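Local coordinates for RNA-dependent RNA polymerase (Farallon virus, PDB 6DX5), which probably copies viral RNA as the full-length polymerase, and is represented here by its N-terminal OTU-like cysteine protease domain, a viral deubiquitinase, at residues Q7-G10 with P11-T15; T55-G58 with T59-Y63; K75-Y78 with N79-E83; W143-N146 with T147-V151. All blocks are in the same frame, centred on the assembly; numbering follows the deposited sequence.

Interaction 1. Residues Q7-G10 with P11-T15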
loop_
_atom_site.group_PDB
_atom_site.type_symbol
_atom_site.label_atom_id
_atom_site.label_comp_id
_atom_site.label_asym_id
_atom_site.label_seq_id
_atom_site.Cartn_x
_atom_site.Cartn_y
_atom_site.Cartn_z
ATOM N N GLN A 7 9.266 0.498 -10.450
ATOM C CA GLN A 7 9.362 1.837 -9.880
ATOM C C GLN A 7 9.589 1.716 -8.384
ATOM O O GLN A 7 8.859 0.973 -7.710
ATOM C CB GLN A 7 8.092 2.653 -10.141
ATOM C CG GLN A 7 7.790 2.878 -11.622
ATOM C CD GLN A 7 8.846 3.745 -12.313
ATOM O OE1 GLN A 7 8.973 4.952 -12.039
ATOM N NE2 GLN A 7 9.626 3.121 -13.205
ATOM N N LEU A 8 10.592 2.432 -7.861
ATOM C CA LEU A 8 10.779 2.430 -6.417
ATOM C C LEU A 8 9.536 3.015 -5.761
ATOM O O LEU A 8 8.939 3.985 -6.235
ATOM C CB LEU A 8 12.037 3.202 -5.997
ATOM C CG LEU A 8 12.523 2.876 -4.572
ATOM C CD1 LEU A 8 13.287 1.551 -4.443
ATOM C CD2 LEU A 8 13.383 3.977 -4.063
ATOM N N PHE A 9 9.127 2.400 -4.684
ATOM C CA PHE A 9 7.847 2.688 -4.067
ATOM C C PHE A 9 7.973 2.808 -2.558
ATOM O O PHE A 9 7.065 3.327 -1.908
ATOM C CB PHE A 9 6.889 1.553 -4.460
ATOM C CG PHE A 9 5.501 1.672 -3.939
ATOM C CD1 PHE A 9 4.658 2.674 -4.371
ATOM C CD2 PHE A 9 5.005 0.701 -3.082
ATOM C CE1 PHE A 9 3.348 2.742 -3.911
ATOM C CE2 PHE A 9 3.714 0.758 -2.616
ATOM C CZ PHE A 9 2.878 1.778 -3.029
ATOM N N GLY A 10 9.075 2.358 -1.987
ATOM C CA GLY A 10 9.324 2.410 -0.569
ATOM C C GLY A 10 10.696 1.801 -0.359
ATOM O O GLY A 10 11.345 1.351 -1.318
ATOM N N PRO A 11 11.172 1.755 0.874
ATOM C CA PRO A 11 12.514 1.191 1.095
ATOM C C PRO A 11 12.521 -0.287 0.696
ATOM O O PRO A 11 11.716 -1.098 1.195
ATOM C CB PRO A 11 12.743 1.410 2.594
ATOM C CG PRO A 11 11.683 2.448 3.029
ATOM C CD PRO A 11 10.516 2.268 2.098
ATOM N N ASN A 12 13.382 -0.627 -0.288
ATOM C CA ASN A 12 13.491 -1.991 -0.802
ATOM C C ASN A 12 12.160 -2.485 -1.387
ATOM O O ASN A 12 11.894 -3.688 -1.406
ATOM C CB ASN A 12 13.965 -2.939 0.322
ATOM C CG ASN A 12 14.497 -4.262 -0.185
ATOM O OD1 ASN A 12 15.274 -4.302 -1.130
ATOM N ND2 ASN A 12 14.048 -5.372 0.440
ATOM N N LEU A 13 11.285 -1.590 -1.860
ATOM C CA LEU A 13 9.940 -1.964 -2.321
ATOM C C LEU A 13 9.645 -1.326 -3.678
ATOM O O LEU A 13 9.756 -0.100 -3.840
ATOM C CB LEU A 13 8.869 -1.540 -1.310
ATOM C CG LEU A 13 7.380 -1.533 -1.692
ATOM C CD1 LEU A 13 6.792 -2.907 -2.128
ATOM C CD2 LEU A 13 6.572 -0.968 -0.538
ATOM N N TYR A 14 9.264 -2.161 -4.635
ATOM C CA TYR A 14 9.046 -1.764 -6.021
ATOM C C TYR A 14 7.635 -2.120 -6.450
ATOM O O TYR A 14 7.003 -3.034 -5.918
ATOM C CB TYR A 14 10.049 -2.442 -7.002
ATOM C CG TYR A 14 11.477 -2.134 -6.653
ATOM C CD1 TYR A 14 12.120 -2.854 -5.646
ATOM C CD2 TYR A 14 12.176 -1.099 -7.293
ATOM C CE1 TYR A 14 13.410 -2.575 -5.296
ATOM C CE2 TYR A 14 13.476 -0.803 -6.944
ATOM C CZ TYR A 14 14.083 -1.530 -5.930
ATOM O OH TYR A 14 15.372 -1.258 -5.541
ATOM N N THR A 15 7.162 -1.390 -7.438
ATOM C CA THR A 15 5.863 -1.634 -8.012
ATOM C C THR A 15 5.998 -1.552 -9.526
ATOM O O THR A 15 6.992 -1.044 -10.060
ATOM C CB THR A 15 4.826 -0.629 -7.483
ATOM O OG1 THR A 15 3.542 -0.910 -8.065
ATOM C CG2 THR A 15 5.247 0.814 -7.806
#

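Interaction 2. Residues T55-G58 with T59-Y63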
loop_
_atom_site.group_PDB
_atom_site.type_symbol
_atom_site.label_atom_id
_atom_site.label_comp_id
_atom_site.label_asym_id
_atom_site.label_seq_id
_atom_site.Cartn_x
_atom_site.Cartn_y
_atom_site.Cartn_z
ATOM N N THR A 55 7.772 -21.650 11.177
ATOM C CA THR A 55 9.152 -21.168 11.142
ATOM C C THR A 55 9.252 -19.881 10.327
ATOM O O THR A 55 10.001 -18.961 10.670
ATOM C CB THR A 55 10.019 -22.262 10.561
ATOM O OG1 THR A 55 9.874 -23.428 11.378
ATOM C CG2 THR A 55 11.501 -21.854 10.451
ATOM N N VAL A 56 8.481 -19.792 9.250
ATOM C CA VAL A 56 8.444 -18.562 8.468
ATOM C C VAL A 56 7.877 -17.427 9.319
ATOM O O VAL A 56 8.425 -16.322 9.365
ATOM C CB VAL A 56 7.611 -18.785 7.178
ATOM C CG1 VAL A 56 7.346 -17.427 6.510
ATOM C CG2 VAL A 56 8.366 -19.731 6.221
ATOM N N LYS A 57 6.757 -17.682 10.003
ATOM C CA LYS A 57 6.202 -16.668 10.865
ATOM C C LYS A 57 7.231 -16.253 11.935
ATOM O O LYS A 57 7.443 -15.058 12.177
ATOM C CB LYS A 57 4.938 -17.198 11.523
ATOM C CG LYS A 57 4.240 -16.170 12.445
ATOM C CD LYS A 57 2.822 -16.684 12.892
ATOM C CE LYS A 57 2.158 -15.609 13.820
ATOM N NZ LYS A 57 0.870 -15.996 14.496
ATOM N N GLY A 58 7.839 -17.243 12.608
ATOM C CA GLY A 58 8.840 -16.960 13.636
ATOM C C GLY A 58 10.007 -16.157 13.076
ATOM O O GLY A 58 10.550 -15.285 13.748
ATOM N N THR A 59 10.376 -16.410 11.816
ATOM C CA THR A 59 11.437 -15.638 11.185
ATOM C C THR A 59 11.036 -14.182 11.046
ATOM O O THR A 59 11.797 -13.280 11.416
ATOM C CB THR A 59 11.781 -16.262 9.843
ATOM O OG1 THR A 59 12.193 -17.612 10.103
ATOM C CG2 THR A 59 12.910 -15.475 9.105
ATOM N N ALA A 60 9.818 -13.941 10.576
ATOM C CA ALA A 60 9.358 -12.583 10.357
ATOM C C ALA A 60 9.297 -11.823 11.664
ATOM O O ALA A 60 9.833 -10.720 11.770
ATOM C CB ALA A 60 7.981 -12.589 9.676
ATOM N N LEU A 61 8.714 -12.427 12.697
ATOM C CA LEU A 61 8.558 -11.714 13.964
ATOM C C LEU A 61 9.904 -11.546 14.682
ATOM O O LEU A 61 10.142 -10.515 15.346
ATOM C CB LEU A 61 7.576 -12.441 14.870
ATOM C CG LEU A 61 6.070 -12.185 14.690
ATOM C CD1 LEU A 61 5.666 -12.137 13.244
ATOM C CD2 LEU A 61 5.276 -13.278 15.406
ATOM N N GLY A 62 10.792 -12.539 14.600
ATOM C CA GLY A 62 12.098 -12.367 15.242
ATOM C C GLY A 62 12.882 -11.250 14.570
ATOM O O GLY A 62 13.532 -10.444 15.231
ATOM N N TYR A 63 12.798 -11.184 13.233
ATOM C CA TYR A 63 13.377 -10.073 12.501
ATOM C C TYR A 63 12.814 -8.740 12.987
ATOM O O TYR A 63 13.568 -7.757 13.146
ATOM C CB TYR A 63 13.143 -10.256 10.981
ATOM C CG TYR A 63 13.657 -9.082 10.185
ATOM C CD1 TYR A 63 12.798 -8.012 9.850
ATOM C CD2 TYR A 63 14.999 -8.990 9.857
ATOM C CE1 TYR A 63 13.274 -6.886 9.170
ATOM C CE2 TYR A 63 15.494 -7.864 9.180
ATOM C CZ TYR A 63 14.605 -6.824 8.829
ATOM O OH TYR A 63 15.088 -5.701 8.159
#

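Interaction 3. Residues K75-Y78 with N79-E83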
loop_
_atom_site.group_PDB
_atom_site.type_symbol
_atom_site.label_atom_id
_atom_site.label_comp_id
_atom_site.label_asym_id
_atom_site.label_seq_id
_atom_site.Cartn_x
_atom_site.Cartn_y
_atom_site.Cartn_z
ATOM N N LYS A 75 5.674 -0.635 11.091
ATOM C CA LYS A 75 5.976 0.419 12.053
ATOM C C LYS A 75 5.187 1.671 11.746
ATOM O O LYS A 75 4.866 2.432 12.661
ATOM C CB LYS A 75 7.489 0.732 12.104
ATOM C CG LYS A 75 7.940 1.833 11.113
ATOM C CD LYS A 75 9.416 2.062 11.217
ATOM C CE LYS A 75 9.876 3.074 10.175
ATOM N NZ LYS A 75 11.256 3.470 10.546
ATOM N N GLY A 76 4.863 1.917 10.483
ATOM C CA GLY A 76 4.015 3.055 10.184
ATOM C C GLY A 76 2.732 2.987 10.977
ATOM O O GLY A 76 2.287 3.984 11.547
ATOM N N VAL A 77 2.155 1.793 11.087
ATOM C CA VAL A 77 0.878 1.649 11.791
ATOM C C VAL A 77 1.094 1.656 13.305
ATOM O O VAL A 77 0.542 2.518 14.013
ATOM C CB VAL A 77 0.140 0.376 11.324
ATOM C CG1 VAL A 77 -1.167 0.200 12.105
ATOM C CG2 VAL A 77 -0.071 0.424 9.778
ATOM N N TYR A 78 1.954 0.732 13.817
ATOM C CA TYR A 78 1.990 0.506 15.264
ATOM C C TYR A 78 2.717 1.593 16.050
ATOM O O TYR A 78 2.371 1.825 17.217
ATOM C CB TYR A 78 2.571 -0.874 15.541
ATOM C CG TYR A 78 1.587 -1.916 15.097
ATOM C CD1 TYR A 78 1.606 -2.419 13.789
ATOM C CD2 TYR A 78 0.593 -2.360 15.963
ATOM C CE1 TYR A 78 0.675 -3.359 13.364
ATOM C CE2 TYR A 78 -0.346 -3.306 15.550
ATOM C CZ TYR A 78 -0.292 -3.802 14.254
ATOM O OH TYR A 78 -1.222 -4.727 13.856
ATOM N N ASN A 79 3.725 2.258 15.462
ATOM C CA ASN A 79 4.350 3.408 16.133
ATOM C C ASN A 79 3.390 4.576 16.238
ATOM O O ASN A 79 3.447 5.349 17.212
ATOM C CB ASN A 79 5.601 3.876 15.385
ATOM C CG ASN A 79 6.781 2.917 15.546
ATOM O OD1 ASN A 79 6.777 2.003 16.401
ATOM N ND2 ASN A 79 7.817 3.144 14.744
ATOM N N TYR A 80 2.516 4.754 15.238
ATOM C CA TYR A 80 1.515 5.794 15.382
ATOM C C TYR A 80 0.515 5.429 16.469
ATOM O O TYR A 80 0.123 6.291 17.266
ATOM C CB TYR A 80 0.816 6.092 14.054
ATOM C CG TYR A 80 -0.056 7.314 14.225
ATOM C CD1 TYR A 80 0.523 8.566 14.406
ATOM C CD2 TYR A 80 -1.440 7.226 14.254
ATOM C CE1 TYR A 80 -0.264 9.702 14.595
ATOM C CE2 TYR A 80 -2.227 8.349 14.437
ATOM C CZ TYR A 80 -1.643 9.584 14.607
ATOM O OH TYR A 80 -2.431 10.717 14.806
ATOM N N ARG A 81 0.124 4.147 16.555
ATOM C CA ARG A 81 -0.844 3.778 17.588
ATOM C C ARG A 81 -0.248 3.878 18.980
ATOM O O ARG A 81 -0.955 4.237 19.930
ATOM C CB ARG A 81 -1.370 2.380 17.371
ATOM C CG ARG A 81 -1.990 2.226 16.035
ATOM C CD ARG A 81 -2.823 1.037 16.040
ATOM N NE ARG A 81 -3.305 0.809 14.708
ATOM C CZ ARG A 81 -3.945 -0.279 14.344
ATOM N NH1 ARG A 81 -4.149 -1.224 15.248
ATOM N NH2 ARG A 81 -4.378 -0.408 13.095
ATOM N N ALA A 82 1.034 3.519 19.128
ATOM C CA ALA A 82 1.708 3.692 20.405
ATOM C C ALA A 82 1.702 5.150 20.840
ATOM O O ALA A 82 1.376 5.456 21.989
ATOM C CB ALA A 82 3.134 3.168 20.316
ATOM N N GLU A 83 2.053 6.069 19.938
ATOM C CA GLU A 83 2.169 7.467 20.340
ATOM C C GLU A 83 0.822 8.113 20.650
ATOM O O GLU A 83 0.797 9.145 21.319
ATOM C CB GLU A 83 2.910 8.285 19.279
ATOM C CG GLU A 83 2.038 9.006 18.299
ATOM C CD GLU A 83 2.770 10.159 17.643
ATOM O OE1 GLU A 83 2.111 11.163 17.251
ATOM O OE2 GLU A 83 4.013 10.060 17.537
#

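Interaction 4. Residues W143-N146 with T147-V151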
loop_
_atom_site.group_PDB
_atom_site.type_symbol
_atom_site.label_atom_id
_atom_site.label_comp_id
_atom_site.label_asym_id
_atom_site.label_seq_id
_atom_site.Cartn_x
_atom_site.Cartn_y
_atom_site.Cartn_z
ATOM N N TRP A 143 1.674 -10.718 -6.524
ATOM C CA TRP A 143 0.856 -10.416 -7.692
ATOM C C TRP A 143 -0.599 -10.343 -7.229
ATOM O O TRP A 143 -1.160 -11.347 -6.779
ATOM C CB TRP A 143 1.007 -11.492 -8.782
ATOM C CG TRP A 143 2.387 -11.745 -9.285
ATOM C CD1 TRP A 143 3.338 -12.533 -8.700
ATOM C CD2 TRP A 143 2.997 -11.161 -10.446
ATOM N NE1 TRP A 143 4.495 -12.501 -9.441
ATOM C CE2 TRP A 143 4.313 -11.661 -10.513
ATOM C CE3 TRP A 143 2.551 -10.277 -11.440
ATOM C CZ2 TRP A 143 5.216 -11.294 -11.534
ATOM C CZ3 TRP A 143 3.442 -9.924 -12.478
ATOM C CH2 TRP A 143 4.765 -10.408 -12.489
ATOM N N ASN A 144 -1.201 -9.174 -7.329
ATOM C CA ASN A 144 -2.595 -9.026 -6.960
ATOM C C ASN A 144 -3.435 -9.292 -8.201
ATOM O O ASN A 144 -3.305 -8.583 -9.210
ATOM C CB ASN A 144 -2.857 -7.616 -6.413
ATOM C CG ASN A 144 -1.945 -7.268 -5.250
ATOM O OD1 ASN A 144 -1.007 -6.465 -5.393
ATOM N ND2 ASN A 144 -2.152 -7.924 -4.134
ATOM N N VAL A 145 -4.333 -10.255 -8.122
ATOM C CA VAL A 145 -5.090 -10.636 -9.298
ATOM C C VAL A 145 -6.582 -10.548 -9.021
ATOM O O VAL A 145 -7.035 -10.545 -7.870
ATOM C CB VAL A 145 -4.715 -12.042 -9.734
ATOM C CG1 VAL A 145 -3.229 -12.114 -10.018
ATOM C CG2 VAL A 145 -5.180 -13.029 -8.642
ATOM N N ASN A 146 -7.362 -10.494 -10.106
ATOM C CA ASN A 146 -8.797 -10.554 -9.916
ATOM C C ASN A 146 -9.176 -12.029 -9.942
ATOM O O ASN A 146 -8.308 -12.911 -9.905
ATOM C CB ASN A 146 -9.530 -9.707 -10.954
ATOM C CG ASN A 146 -9.186 -10.108 -12.328
ATOM O OD1 ASN A 146 -8.474 -11.088 -12.513
ATOM N ND2 ASN A 146 -9.661 -9.361 -13.320
ATOM N N THR A 147 -10.463 -12.320 -10.004
ATOM C CA THR A 147 -10.864 -13.695 -9.756
ATOM C C THR A 147 -10.618 -14.611 -10.951
ATOM O O THR A 147 -10.611 -15.830 -10.761
ATOM C CB THR A 147 -12.336 -13.725 -9.329
ATOM O OG1 THR A 147 -13.121 -13.084 -10.345
ATOM C CG2 THR A 147 -12.500 -12.932 -7.988
ATOM N N ASP A 148 -10.385 -14.060 -12.147
ATOM C CA ASP A 148 -9.938 -14.802 -13.320
ATOM C C ASP A 148 -8.407 -14.770 -13.520
ATOM O O ASP A 148 -7.928 -15.028 -14.635
ATOM C CB ASP A 148 -10.649 -14.264 -14.559
ATOM C CG ASP A 148 -10.364 -12.778 -14.814
ATOM O OD1 ASP A 148 -9.281 -12.289 -14.433
ATOM O OD2 ASP A 148 -11.204 -12.086 -15.434
ATOM N N MET A 149 -7.640 -14.422 -12.488
ATOM C CA MET A 149 -6.173 -14.495 -12.458
ATOM C C MET A 149 -5.477 -13.496 -13.397
ATOM O O MET A 149 -4.288 -13.638 -13.664
ATOM C CB MET A 149 -5.685 -15.927 -12.738
ATOM C CG MET A 149 -5.991 -16.924 -11.616
ATOM S SD MET A 149 -4.955 -16.778 -10.091
ATOM C CE MET A 149 -3.346 -17.257 -10.654
ATOM N N LYS A 150 -6.178 -12.469 -13.889
ATOM C CA LYS A 150 -5.548 -11.325 -14.562
ATOM C C LYS A 150 -4.991 -10.368 -13.525
ATOM O O LYS A 150 -5.668 -10.058 -12.528
ATOM C CB LYS A 150 -6.547 -10.541 -15.436
ATOM C CG LYS A 150 -7.269 -11.254 -16.558
ATOM C CD LYS A 150 -6.421 -12.239 -17.303
ATOM C CE LYS A 150 -6.649 -13.595 -16.768
ATOM N NZ LYS A 150 -5.652 -14.624 -17.033
ATOM N N VAL A 151 -3.771 -9.878 -13.778
ATOM C CA VAL A 151 -3.052 -9.069 -12.803
ATOM C C VAL A 151 -3.681 -7.687 -12.692
ATOM O O VAL A 151 -3.969 -7.030 -13.708
ATOM C CB VAL A 151 -1.570 -8.958 -13.187
ATOM C CG1 VAL A 151 -0.829 -8.052 -12.187
ATOM C CG2 VAL A 151 -0.930 -10.312 -13.188
#

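Interaction 1. Residues Q7-G10 with P11-T15
A beta hairpin joins strand 7-10 to strand 13-16, with Leu8 facing Tyr14 and a classic bulge where Phe9 and Gly10 both oppose Leu13. At its open end Gln7 and Thr15 form a hydrogen-bonded pair. Gln7 N gives Thr15 O a 2.8 Å bond that is almost straight, 175° at the hydrogen, while Thr15 N returns a bond to Gln7 O. In the bulge Leu13 O takes Phe9 N at 2.7 Å and a weak bond from Gly10 N at 3.2 Å. A type II turn from Gly10 to Leu13 closes the loop, with Pro11 and Asn12 at its corners. Leu8 and Tyr14, a non-hydrogen-bonded pair, share one face of the sheet. Leu8 CD1 comes within 3.4 Å of Tyr14 CE2.

The Phe9 ring turns to the other side, where Leu13 and Thr15 lie. Its CG stands anti to the backbone N (chi1 -179°), which sets the ring alongside Leu13, pointing the same way. A bound dithiothreitol molecule, probably from the crystallisation liquor, lies about 3 Å from the Phe9 side chain at the nearest atoms. The second subunit also packs here, its Arg81 on Leu8 and its Tyr80 on Pro11. Thr15 CG2 touches Phe9 CB at 3.8 Å. Leu13 CG meets the Phe9 ring at its edge, in the ring plane, 3.5 Å from Phe9 CD2.

Interaction 2. Residues T55-G58 with T59-Y63
The first torsion of Thr59 (chi1 -59°) sets OG1 beside its own backbone N and anti to the carbonyl carbon, facing back to Thr55. Both groups therefore reach the carbonyl of Thr55, one turn earlier in helix 53-66. Thr59 OG1 gives a hydrogen bond to Thr55 O at 2.6 Å. Thr59 N gives a second one to the same oxygen at 2.8 Å. The two donors come from opposite faces of the carbonyl plane. The next three residues follow the usual i to i-4 pattern: Ala60 N bonds to Val56 O, Leu61 N to Lys57 O, and Gly62 N to Gly58 O.

Lys57 is extended to its tip and runs out beside Leu61. Leu61 CD1 lies 3.6 Å from Lys57 O, and Leu61 CD2 is 4.2 Å from Lys57 CE. The Lys57 ammonium makes weak hydrogen bonds to the carbonyls of Ala117 and Lys119. Val56 packs on Phe42 and Ala43 of helix 37-47 and on Leu132 of helix 126-136. Leu61 packs on Tyr113 of helix 103-117. Two bonds thus grip Thr55 O, and the Thr59 hydroxyl spends its proton on the helix's own backbone.

Interaction 3. Residues K75-Y78 with N79-E83
Val77 and Arg81, one turn apart in helix 72-86, lie side by side and point the same way. Val77 CG1 sits over one face of the Arg81 guanidinium, 3.4 Å from Arg81 NE and 3.6 Å from Arg81 CZ. Arg81 is extended from CG to NE, and this carries its flat end along the valine. The same methyl covers part of one face of the Tyr78 ring, 4.1 Å above its plane and offset toward the rim. Arg81 also comes near that ring. Its CZ is 5.3 Å from the Tyr78 ring centroid, 25° off the ring normal, which is at most a weak cation-pi attraction. Phe9 of the second subunit packs on Val77.

Lys75 and Asn79 cross at a slant on another side of the helix. Asn79 ND2 lies 3.6 Å from Lys75 CB. Their polar ends go elsewhere: Asn79 OD1 accepts from Trp68 NE1, and Lys75 NZ is bonded to Ser69 O.

Tyr78 lines a dithiothreitol pocket with Tyr122, Trp123 and Asp127, the dithiothreitol probably coming from the crystallisation liquor, and its OH is hydrogen-bonded to Asp116. The backbone keeps its helical bonds across the contact, from Asn79 N to Lys75 O and from Arg81 N to Val77 O. Ala82 N reaches Tyr78 O at 2.9 Å. Ala82 CB lies 3.5 Å from Tyr78 O.

Interaction 4. Residues W143-N146 with T147-V151
A type I beta turn from Asn146 to Met149 reverses the chain after strand 140-145 and brings Val145 opposite Val151. Met149 N closes the turn on Asn146 O at 3.1 Å. It approaches from well above the carbonyl plane, 58° out of it. Asn146 N bonds to Lys150 O at 3.0 Å. With these two bonds the loop is a type I turn plus G1 bulge, as in a 3:5 hairpin, and Met149, with its left-handed phi of 68°, takes the G1 position. The same Lys150 O lies 3.3 Å from Val145 CA in a CA-H...O contact. Asp148 forms an Asx turn within the loop. Its OD1 accepts Lys150 N at 3.2 Å and is met nearly along the C-O bond. The Asp148 CG stands between its own backbone N and carbonyl carbon (chi1 60°), which points the carboxylate at that amide.

The loop is the head of a beta hairpin, since strands 140-145 and 151-157 are antiparallel neighbours in the mixed sheet of this OTU-like domain. Val145 and Val151 form a non-hydrogen-bonded pair whose side chains diverge. Ile22 packs on Val145, Met149 and Val151. Thr147 packs on Asp148 of the second subunit.

Val145 CG2 touches Met149 SD at 4.0 Å; the methionine chain, bent at chi2 and chi3, crosses the valine at a slant. The Trp143 NE1 is hydrogen-bonded to Asn167 OD1. On the six-membered ring, Trp143 CE3 lies 3.9 Å from Val151 CG2.

In the fold
The contacts follow in series along the chain: interactions 1, 2, 3 and 4. Within one chain none touches another. Interactions 1 and 4 belong to the same mixed sheet, their centres 21 Å apart. There strand 13-16 runs antiparallel beside strand 151-157, which follows the loop of interaction 4. Interactions 2 and 3 lie on successive helices, 53-66 and 72-86, with centres 20 Å apart. Interactions 3 and 4 are the most distant pair, 31 Å between centres. Interactions 1, 3 and 4 all touch the second subunit. Residues 7-15 of one subunit meet helix 72-86 of the other, so the pairing of the two copies joins the first hairpin to this helix.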